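Local coordinates for protein botulinum neurotoxin type C1 (PDB 3R4S) that binds gangliosides through the receptor-binding part of its heavy chain, as needed for the toxin, a protease, to enter its target cells, at residues A[147-152]-A[227-232]; A[395-398]-A[402-405]; A[15-20]-A[24-29]. All blocks are in the same frame, centred on the assembly; numbering follows the deposited sequence.

Interactions 1 and 3 both reach the same antiparallel sheet of the lectin-like jelly roll, their centres about 17 Å apart, whereas interaction 2 lies in the ganglioside-binding beta-trefoil, its centre about 58 Å from that of interaction 3. Interaction 1 is partly buried and wholly apolar: a helix places aromatic and leucine side chains against a strand residue. Interaction 3 pairs two neighbouring strands of that sheet near its edge, and is dominated by backbone and side-chain hydrogen bonds. Interaction 2 is the smallest, a surface contact in which one tyrosine-carboxylate bond ties a loop to the strand that follows it. Helix-on-sheet packing is thus apolar, strand pairing hydrogen-bonded, and the surface loop held by one polar bond.

Interaction 1: A[147-152]-A[227-232]; sequences WFFVTV and ILFNSL
The rings of Phe149 and Phe229 lie nearly parallel, planes 27° apart, but are slid so far past each other that they barely overlap, with centroids separated by 5.7 Å. The contact packs helix 222-231 on strand 148-155 in the lectin-like jelly roll. At the edge of the Phe149 ring, close to its plane, Leu228 puts its CD2 methyl 4.0 Å from CZ. Leu232 CD1 comes in obliquely, 3.8 Å from Phe149 CE1, on the same side of the plane as Phe229. Phe149 is the only residue of 147-152 to make close contact: with CG anti to the backbone N (chi1 -176°) its ring projects from the sheet and meets Leu228, Phe229 and Leu232, two on one side of its plane and one at its edge. The two phenylalanine side chains pass in opposite directions, and their nearest atoms, Phe149 CD2 and Phe229 CD1, are 3.5 Å apart. Both leucines cross Phe149 at about a right angle. Trp83 on the adjoining strand 77-87 also meets the Phe149 ring, and Leu228 and Leu232 continue onto strands 77-87 and 207-216, so the helix covers several strands of one sheet. Near the C-terminal end of the helix, the hydroxyl Ser231 OG turns back to donate to Leu228 O at 2.9 Å, lying 19° off the carbonyl plane.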
loop_
_atom_site.group_PDB
_atom_site.type_symbol
_atom_site.label_atom_id
_atom_site.label_comp_id
_atom_site.label_asym_id
_atom_site.label_seq_id
_atom_site.Cartn_x
_atom_site.Cartn_y
_atom_site.Cartn_z
ATOM N N TRP A 147 2.031 2.620 -0.046
ATOM C CA TRP A 147 2.368 2.913 -1.431
ATOM C C TRP A 147 1.088 3.022 -2.246
ATOM O O TRP A 147 0.178 2.199 -2.093
ATOM C CB TRP A 147 3.222 1.790 -2.013
ATOM C CG TRP A 147 4.680 1.886 -1.690
ATOM C CD1 TRP A 147 5.387 1.104 -0.813
ATOM C CD2 TRP A 147 5.622 2.802 -2.266
ATOM N NE1 TRP A 147 6.716 1.487 -0.801
ATOM C CE2 TRP A 147 6.888 2.519 -1.694
ATOM C CE3 TRP A 147 5.519 3.833 -3.212
ATOM C CZ2 TRP A 147 8.046 3.233 -2.039
ATOM C CZ3 TRP A 147 6.677 4.547 -3.560
ATOM C CH2 TRP A 147 7.920 4.246 -2.967
ATOM N N PHE A 148 1.010 4.037 -3.102
ATOM C CA PHE A 148 -0.024 4.070 -4.125
ATOM C C PHE A 148 0.527 4.632 -5.436
ATOM O O PHE A 148 1.551 5.310 -5.456
ATOM C CB PHE A 148 -1.287 4.819 -3.662
ATOM C CG PHE A 148 -1.057 6.266 -3.244
ATOM C CD1 PHE A 148 -1.451 7.313 -4.067
ATOM C CD2 PHE A 148 -0.507 6.572 -2.001
ATOM C CE1 PHE A 148 -1.279 8.656 -3.671
ATOM C CE2 PHE A 148 -0.328 7.900 -1.596
ATOM C CZ PHE A 148 -0.724 8.948 -2.434
ATOM N N PHE A 149 -0.149 4.306 -6.529
ATOM C CA PHE A 149 0.296 4.683 -7.860
ATOM C C PHE A 149 -0.581 5.809 -8.395
ATOM O O PHE A 149 -1.779 5.637 -8.605
ATOM C CB PHE A 149 0.214 3.480 -8.802
ATOM C CG PHE A 149 0.756 3.752 -10.172
ATOM C CD1 PHE A 149 2.083 4.139 -10.340
ATOM C CD2 PHE A 149 -0.050 3.632 -11.295
ATOM C CE1 PHE A 149 2.603 4.390 -11.618
ATOM C CE2 PHE A 149 0.461 3.888 -12.575
ATOM C CZ PHE A 149 1.789 4.262 -12.734
ATOM N N VAL A 150 0.020 6.968 -8.591
ATOM C CA VAL A 150 -0.695 8.126 -9.100
ATOM C C VAL A 150 -0.559 8.215 -10.612
ATOM O O VAL A 150 0.505 7.938 -11.184
ATOM C CB VAL A 150 -0.146 9.408 -8.484
ATOM C CG1 VAL A 150 -0.682 10.639 -9.226
ATOM C CG2 VAL A 150 -0.494 9.471 -6.973
ATOM N N THR A 151 -1.643 8.577 -11.273
ATOM C CA THR A 151 -1.531 8.969 -12.668
ATOM C C THR A 151 -2.445 10.150 -12.909
ATOM O O THR A 151 -3.650 10.080 -12.656
ATOM C CB THR A 151 -1.885 7.829 -13.623
ATOM O OG1 THR A 151 -1.242 6.626 -13.178
ATOM C CG2 THR A 151 -1.433 8.169 -15.044
ATOM N N VAL A 152 -1.851 11.247 -13.359
ATOM C CA VAL A 152 -2.598 12.432 -13.737
ATOM C C VAL A 152 -2.551 12.549 -15.257
ATOM O O VAL A 152 -1.478 12.396 -15.861
ATOM C CB VAL A 152 -1.985 13.698 -13.104
ATOM C CG1 VAL A 152 -2.564 14.955 -13.739
ATOM C CG2 VAL A 152 -2.179 13.700 -11.586
ATOM N N ILE A 227 -2.335 -1.084 -17.642
ATOM C CA ILE A 227 -1.221 -1.845 -18.170
ATOM C C ILE A 227 0.068 -1.302 -17.564
ATOM O O ILE A 227 0.943 -2.057 -17.148
ATOM C CB ILE A 227 -1.173 -1.769 -19.699
ATOM C CG1 ILE A 227 -2.379 -2.503 -20.285
ATOM C CG2 ILE A 227 0.130 -2.359 -20.230
ATOM C CD1 ILE A 227 -2.380 -2.553 -21.804
ATOM N N LEU A 228 0.165 0.017 -17.482
ATOM C CA LEU A 228 1.348 0.655 -16.917
ATOM C C LEU A 228 1.478 0.317 -15.435
ATOM O O LEU A 228 2.535 -0.095 -14.968
ATOM C CB LEU A 228 1.279 2.176 -17.135
ATOM C CG LEU A 228 2.371 3.021 -16.483
ATOM C CD1 LEU A 228 3.730 2.632 -17.046
ATOM C CD2 LEU A 228 2.106 4.514 -16.685
ATOM N N PHE A 229 0.382 0.489 -14.706
ATOM C CA PHE A 229 0.292 0.144 -13.291
ATOM C C PHE A 229 0.848 -1.260 -13.039
ATOM O O PHE A 229 1.762 -1.464 -12.227
ATOM C CB PHE A 229 -1.188 0.241 -12.873
ATOM C CG PHE A 229 -1.486 -0.203 -11.451
ATOM C CD1 PHE A 229 -0.804 0.337 -10.373
ATOM C CD2 PHE A 229 -2.501 -1.123 -11.207
ATOM C CE1 PHE A 229 -1.111 -0.053 -9.068
ATOM C CE2 PHE A 229 -2.816 -1.526 -9.917
ATOM C CZ PHE A 229 -2.124 -0.987 -8.839
ATOM N N ASN A 230 0.303 -2.234 -13.748
ATOM C CA ASN A 230 0.707 -3.619 -13.536
ATOM C C ASN A 230 2.131 -3.929 -13.984
ATOM O O ASN A 230 2.790 -4.777 -13.404
ATOM C CB ASN A 230 -0.309 -4.568 -14.173
ATOM C CG ASN A 230 -1.627 -4.551 -13.436
ATOM O OD1 ASN A 230 -2.692 -4.345 -14.022
ATOM N ND2 ASN A 230 -1.556 -4.735 -12.126
ATOM N N SER A 231 2.619 -3.222 -14.995
ATOM C CA SER A 231 3.986 -3.431 -15.457
ATOM C C SER A 231 5.032 -2.959 -14.443
ATOM O O SER A 231 6.218 -3.247 -14.585
ATOM C CB SER A 231 4.210 -2.719 -16.796
ATOM O OG SER A 231 4.535 -1.356 -16.594
ATOM N N LEU A 232 4.604 -2.229 -13.422
ATOM C CA LEU A 232 5.556 -1.696 -12.453
ATOM C C LEU A 232 5.511 -2.434 -11.112
ATOM O O LEU A 232 6.084 -1.974 -10.123
ATOM C CB LEU A 232 5.335 -0.188 -12.256
ATOM C CG LEU A 232 5.665 0.661 -13.488
ATOM C CD1 LEU A 232 5.063 2.051 -13.381
ATOM C CD2 LEU A 232 7.186 0.730 -13.740
#

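Interaction 2: A[395-398]-A[402-405]; sequences GGDW and NYLV
Asp397 and Tyr403 reach for each other from opposite directions, the acid from the loop between strands 381-392 and 401-409, the phenol from the second of these strands. They meet in a single hydrogen bond, Tyr403 OH to Asp397 OD1, at 2.7 Å. The backbones stay well apart: the nearest CA atoms, those of Asp397 and Asn402, are 11.3 Å from each other, and the Asp397 and Tyr403 side chains together bridge the space, the tyrosine contributing the longer arm. In Tyr403, CG is anti to the carbonyl carbon (chi1 -62°), which sends the ring off the strand towards the loop. OD1 sits at the hydroxyl edge of this ring, near its plane, and leans to the CE2 side, where it is 4.0 Å from Tyr403 CE2. The carboxylate is rotated 33° against the ring rather than lying flat with it. OD1 receives the phenol on its syn lone pair, the side that faces OD2, although OD2 itself remains 4.0 Å from Tyr403 OH. The same OD1 also accepts the backbone N of Leu394, so two donors grip one oxygen, which would limit rotation of the carboxylate and favour its negative charge. Just before Asp397, Gly395 and Gly396 both take positive phi, as glycine readily does. Gly395 N is bonded to Ser268 OG, and Ser268 lines the pocket of a bound N-acetyl-beta-neuraminic acid, about 10 Å from the Tyr403 side chain. The arrangement is a long beta-hairpin loop strapped back onto its own strand, part of the beta-trefoil, beside its sialic acid site.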
loop_
_atom_site.group_PDB
_atom_site.type_symbol
_atom_site.label_atom_id
_atom_site.label_comp_id
_atom_site.label_asym_id
_atom_site.label_seq_id
_atom_site.Cartn_x
_atom_site.Cartn_y
_atom_site.Cartn_z
ATOM N N GLY A 395 -10.399 -19.245 29.746
ATOM C CA GLY A 395 -9.892 -18.565 30.928
ATOM C C GLY A 395 -10.732 -18.668 32.192
ATOM O O GLY A 395 -10.991 -17.666 32.858
ATOM N N GLY A 396 -11.167 -19.872 32.536
ATOM C CA GLY A 396 -11.900 -20.047 33.778
ATOM C C GLY A 396 -13.409 -19.856 33.711
ATOM O O GLY A 396 -14.116 -20.231 34.654
ATOM N N ASP A 397 -13.898 -19.262 32.622
ATOM C CA ASP A 397 -15.333 -19.204 32.342
ATOM C C ASP A 397 -16.007 -20.517 32.728
ATOM O O ASP A 397 -15.569 -21.598 32.321
ATOM C CB ASP A 397 -15.593 -19.039 30.836
ATOM C CG ASP A 397 -15.288 -17.640 30.305
ATOM O OD1 ASP A 397 -14.999 -17.559 29.081
ATOM O OD2 ASP A 397 -15.373 -16.651 31.077
ATOM N N TRP A 398 -17.092 -20.429 33.482
ATOM C CA TRP A 398 -17.959 -21.580 33.662
ATOM C C TRP A 398 -18.937 -21.654 32.486
ATOM O O TRP A 398 -19.219 -22.729 31.952
ATOM C CB TRP A 398 -18.764 -21.486 34.973
ATOM C CG TRP A 398 -19.692 -22.644 35.101
ATOM C CD1 TRP A 398 -21.044 -22.646 34.923
ATOM C CD2 TRP A 398 -19.318 -23.992 35.367
ATOM N NE1 TRP A 398 -21.544 -23.923 35.086
ATOM C CE2 TRP A 398 -20.500 -24.764 35.364
ATOM C CE3 TRP A 398 -18.097 -24.622 35.631
ATOM C CZ2 TRP A 398 -20.492 -26.133 35.606
ATOM C CZ3 TRP A 398 -18.095 -25.985 35.871
ATOM C CH2 TRP A 398 -19.282 -26.724 35.849
ATOM N N ASN A 402 -19.396 -15.300 23.955
ATOM C CA ASN A 402 -19.057 -14.948 22.589
ATOM C C ASN A 402 -17.672 -14.309 22.476
ATOM O O ASN A 402 -17.356 -13.368 23.203
ATOM C CB ASN A 402 -20.110 -13.999 22.019
ATOM C CG ASN A 402 -21.321 -14.733 21.490
ATOM O OD1 ASN A 402 -21.216 -15.867 21.025
ATOM N ND2 ASN A 402 -22.479 -14.085 21.547
ATOM N N TYR A 403 -16.851 -14.843 21.574
ATOM C CA TYR A 403 -15.568 -14.236 21.237
ATOM C C TYR A 403 -15.443 -14.110 19.725
ATOM O O TYR A 403 -15.963 -14.940 18.980
ATOM C CB TYR A 403 -14.399 -15.077 21.760
ATOM C CG TYR A 403 -14.349 -15.230 23.268
ATOM C CD1 TYR A 403 -13.638 -14.329 24.056
ATOM C CD2 TYR A 403 -15.008 -16.275 23.900
ATOM C CE1 TYR A 403 -13.586 -14.464 25.436
ATOM C CE2 TYR A 403 -14.963 -16.424 25.277
ATOM C CZ TYR A 403 -14.256 -15.515 26.039
ATOM O OH TYR A 403 -14.212 -15.642 27.405
ATOM N N LEU A 404 -14.743 -13.070 19.282
ATOM C CA LEU A 404 -14.422 -12.903 17.868
ATOM C C LEU A 404 -13.104 -13.626 17.628
ATOM O O LEU A 404 -12.087 -13.260 18.211
ATOM C CB LEU A 404 -14.300 -11.411 17.527
ATOM C CG LEU A 404 -14.079 -11.016 16.057
ATOM C CD1 LEU A 404 -15.212 -11.523 15.177
ATOM C CD2 LEU A 404 -13.959 -9.511 15.946
ATOM N N VAL A 405 -13.124 -14.656 16.780
ATOM C CA VAL A 405 -11.988 -15.563 16.641
ATOM C C VAL A 405 -11.663 -15.830 15.173
ATOM O O VAL A 405 -12.555 -15.770 14.327
ATOM C CB VAL A 405 -12.282 -16.921 17.322
ATOM C CG1 VAL A 405 -12.587 -16.712 18.801
ATOM C CG2 VAL A 405 -13.459 -17.640 16.639
#

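Interaction 3: A[15-20]-A[24-29]; sequences SLQNRK and VDTSGY
Asp25 OD1 collects three donors at once: the backbone N of Ser15 across the contact at 3.0 Å, and the N (3.0 Å) and OG (2.8 Å) of Ser27. This happens where a beta-hairpin of the jelly roll, strands 12-18 and 23-25, comes apart. The regular part is antiparallel. Gln17 and Val24 form a hydrogen-bonded pair, Gln17 N to Val24 O at 3.0 Å and Val24 N to Gln17 O at 2.9 Å, while Leu16 and Asp25 form the next, non-hydrogen-bonded pair. Beyond it, Thr26 N still donates to Ser15 O, but the N of Ser15 goes to a carboxylate oxygen rather than to a backbone carbonyl, because the chain of 24-29 is already turning away. That turn is an Asx turn, closed by Ser27 N on Asp25 OD1. An ST turn follows, in which Ser27 OG accepts from Tyr29 N. Ser27 OG uses the syn lone pair of OD1, whereas Ser15 N arrives from above the carboxylate plane, 36° out of it. OD2 of Asp25 bonds to Ala31 N, so both oxygens of the acid are held and its charge is probably stabilised.

On the sheet face that carries Gln17, hydroxyls make a relay. Ser15 OG donates to Thr26 OG1 (3.1 Å), which donates to Gln17 OE1 (2.7 Å), and the amide NE2 bonds to Asp212 on strand 207-216. Thr26 OG1 sits between its backbone N and carbonyl carbon (chi1 61°), which turns it to these partners. Arg19 lays one guanidinium face over Gln17 CD and sends NH1 to Asn18 O at 2.9 Å, with that oxygen near the guanidinium plane.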
loop_
_atom_site.group_PDB
_atom_site.type_symbol
_atom_site.label_atom_id
_atom_site.label_comp_id
_atom_site.label_asym_id
_atom_site.label_seq_id
_atom_site.Cartn_x
_atom_site.Cartn_y
_atom_site.Cartn_z
ATOM N N SER A 15 11.765 9.808 -17.604
ATOM C CA SER A 15 11.677 8.539 -16.901
ATOM C C SER A 15 12.684 8.578 -15.760
ATOM O O SER A 15 13.809 8.088 -15.901
ATOM C CB SER A 15 11.991 7.372 -17.857
ATOM O OG SER A 15 11.696 6.123 -17.258
ATOM N N LEU A 16 12.290 9.200 -14.653
ATOM C CA LEU A 16 13.167 9.354 -13.492
ATOM C C LEU A 16 13.272 8.034 -12.744
ATOM O O LEU A 16 12.289 7.551 -12.171
ATOM C CB LEU A 16 12.658 10.452 -12.555
ATOM C CG LEU A 16 13.533 10.739 -11.329
ATOM C CD1 LEU A 16 14.933 11.218 -11.738
ATOM C CD2 LEU A 16 12.884 11.766 -10.427
ATOM N N GLN A 17 14.467 7.450 -12.768
ATOM C CA GLN A 17 14.710 6.146 -12.156
ATOM C C GLN A 17 16.040 6.099 -11.425
ATOM O O GLN A 17 16.957 6.874 -11.717
ATOM C CB GLN A 17 14.669 5.049 -13.216
ATOM C CG GLN A 17 13.299 4.857 -13.829
ATOM C CD GLN A 17 13.274 3.739 -14.847
ATOM O OE1 GLN A 17 13.979 3.781 -15.850
ATOM N NE2 GLN A 17 12.453 2.733 -14.596
ATOM N N ASN A 18 16.126 5.188 -10.462
ATOM C CA ASN A 18 17.366 4.905 -9.746
ATOM C C ASN A 18 18.096 3.796 -10.496
ATOM O O ASN A 18 17.638 2.656 -10.531
ATOM C CB ASN A 18 17.036 4.481 -8.305
ATOM C CG ASN A 18 18.272 4.120 -7.480
ATOM O OD1 ASN A 18 19.388 4.009 -7.997
ATOM N ND2 ASN A 18 18.065 3.932 -6.178
ATOM N N ARG A 19 19.207 4.139 -11.136
ATOM C CA ARG A 19 20.025 3.150 -11.836
ATOM C C ARG A 19 21.479 3.259 -11.369
ATOM O O ARG A 19 22.068 4.340 -11.396
ATOM C CB ARG A 19 19.922 3.328 -13.358
ATOM C CG ARG A 19 18.540 2.998 -13.940
ATOM C CD ARG A 19 18.078 1.633 -13.451
ATOM N NE ARG A 19 16.828 1.163 -14.059
ATOM C CZ ARG A 19 15.664 1.028 -13.413
ATOM N NH1 ARG A 19 15.553 1.351 -12.124
ATOM N NH2 ARG A 19 14.598 0.573 -14.063
ATOM N N LYS A 20 22.047 2.141 -10.923
ATOM C CA LYS A 20 23.409 2.129 -10.390
ATOM C C LYS A 20 23.574 3.124 -9.246
ATOM O O LYS A 20 24.503 3.931 -9.246
ATOM C CB LYS A 20 24.419 2.430 -11.496
ATOM C CG LYS A 20 24.453 1.364 -12.582
ATOM C CD LYS A 20 25.374 1.755 -13.731
ATOM C CE LYS A 20 25.319 0.718 -14.853
ATOM N NZ LYS A 20 26.164 1.093 -16.026
ATOM N N VAL A 24 18.623 9.086 -12.475
ATOM C CA VAL A 24 18.819 9.510 -13.865
ATOM C C VAL A 24 17.516 9.556 -14.647
ATOM O O VAL A 24 16.542 8.899 -14.285
ATOM C CB VAL A 24 19.747 8.534 -14.638
ATOM C CG1 VAL A 24 21.142 8.530 -14.038
ATOM C CG2 VAL A 24 19.151 7.121 -14.647
ATOM N N ASP A 25 17.516 10.316 -15.737
ATOM C CA ASP A 25 16.458 10.224 -16.740
ATOM C C ASP A 25 16.837 9.177 -17.789
ATOM O O ASP A 25 17.818 9.348 -18.506
ATOM C CB ASP A 25 16.260 11.571 -17.417
ATOM C CG ASP A 25 15.291 11.502 -18.579
ATOM O OD1 ASP A 25 14.445 10.585 -18.595
ATOM O OD2 ASP A 25 15.376 12.365 -19.481
ATOM N N THR A 26 16.057 8.103 -17.879
ATOM C CA THR A 26 16.325 7.021 -18.826
ATOM C C THR A 26 15.458 7.068 -20.077
ATOM O O THR A 26 15.428 6.098 -20.827
ATOM C CB THR A 26 16.062 5.642 -18.198
ATOM O OG1 THR A 26 14.687 5.555 -17.804
ATOM C CG2 THR A 26 16.962 5.406 -16.993
ATOM N N SER A 27 14.727 8.162 -20.287
ATOM C CA SER A 27 13.792 8.239 -21.405
ATOM C C SER A 27 14.507 8.454 -22.756
ATOM O O SER A 27 13.937 8.211 -23.823
ATOM C CB SER A 27 12.821 9.393 -21.179
ATOM O OG SER A 27 13.517 10.622 -21.287
ATOM N N GLY A 28 15.739 8.941 -22.702
ATOM C CA GLY A 28 16.472 9.276 -23.910
ATOM C C GLY A 28 16.566 10.777 -24.146
ATOM O O GLY A 28 17.393 11.224 -24.922
ATOM N N TYR A 29 15.731 11.563 -23.473
ATOM C CA TYR A 29 15.766 13.014 -23.655
ATOM C C TYR A 29 16.780 13.673 -22.729
ATOM O O TYR A 29 17.014 14.884 -22.792
ATOM C CB TYR A 29 14.360 13.624 -23.519
ATOM C CG TYR A 29 13.464 13.121 -24.613
ATOM C CD1 TYR A 29 13.447 13.733 -25.863
ATOM C CD2 TYR A 29 12.686 11.994 -24.426
ATOM C CE1 TYR A 29 12.638 13.251 -26.883
ATOM C CE2 TYR A 29 11.892 11.503 -25.434
ATOM C CZ TYR A 29 11.869 12.137 -26.659
ATOM O OH TYR A 29 11.068 11.633 -27.659
#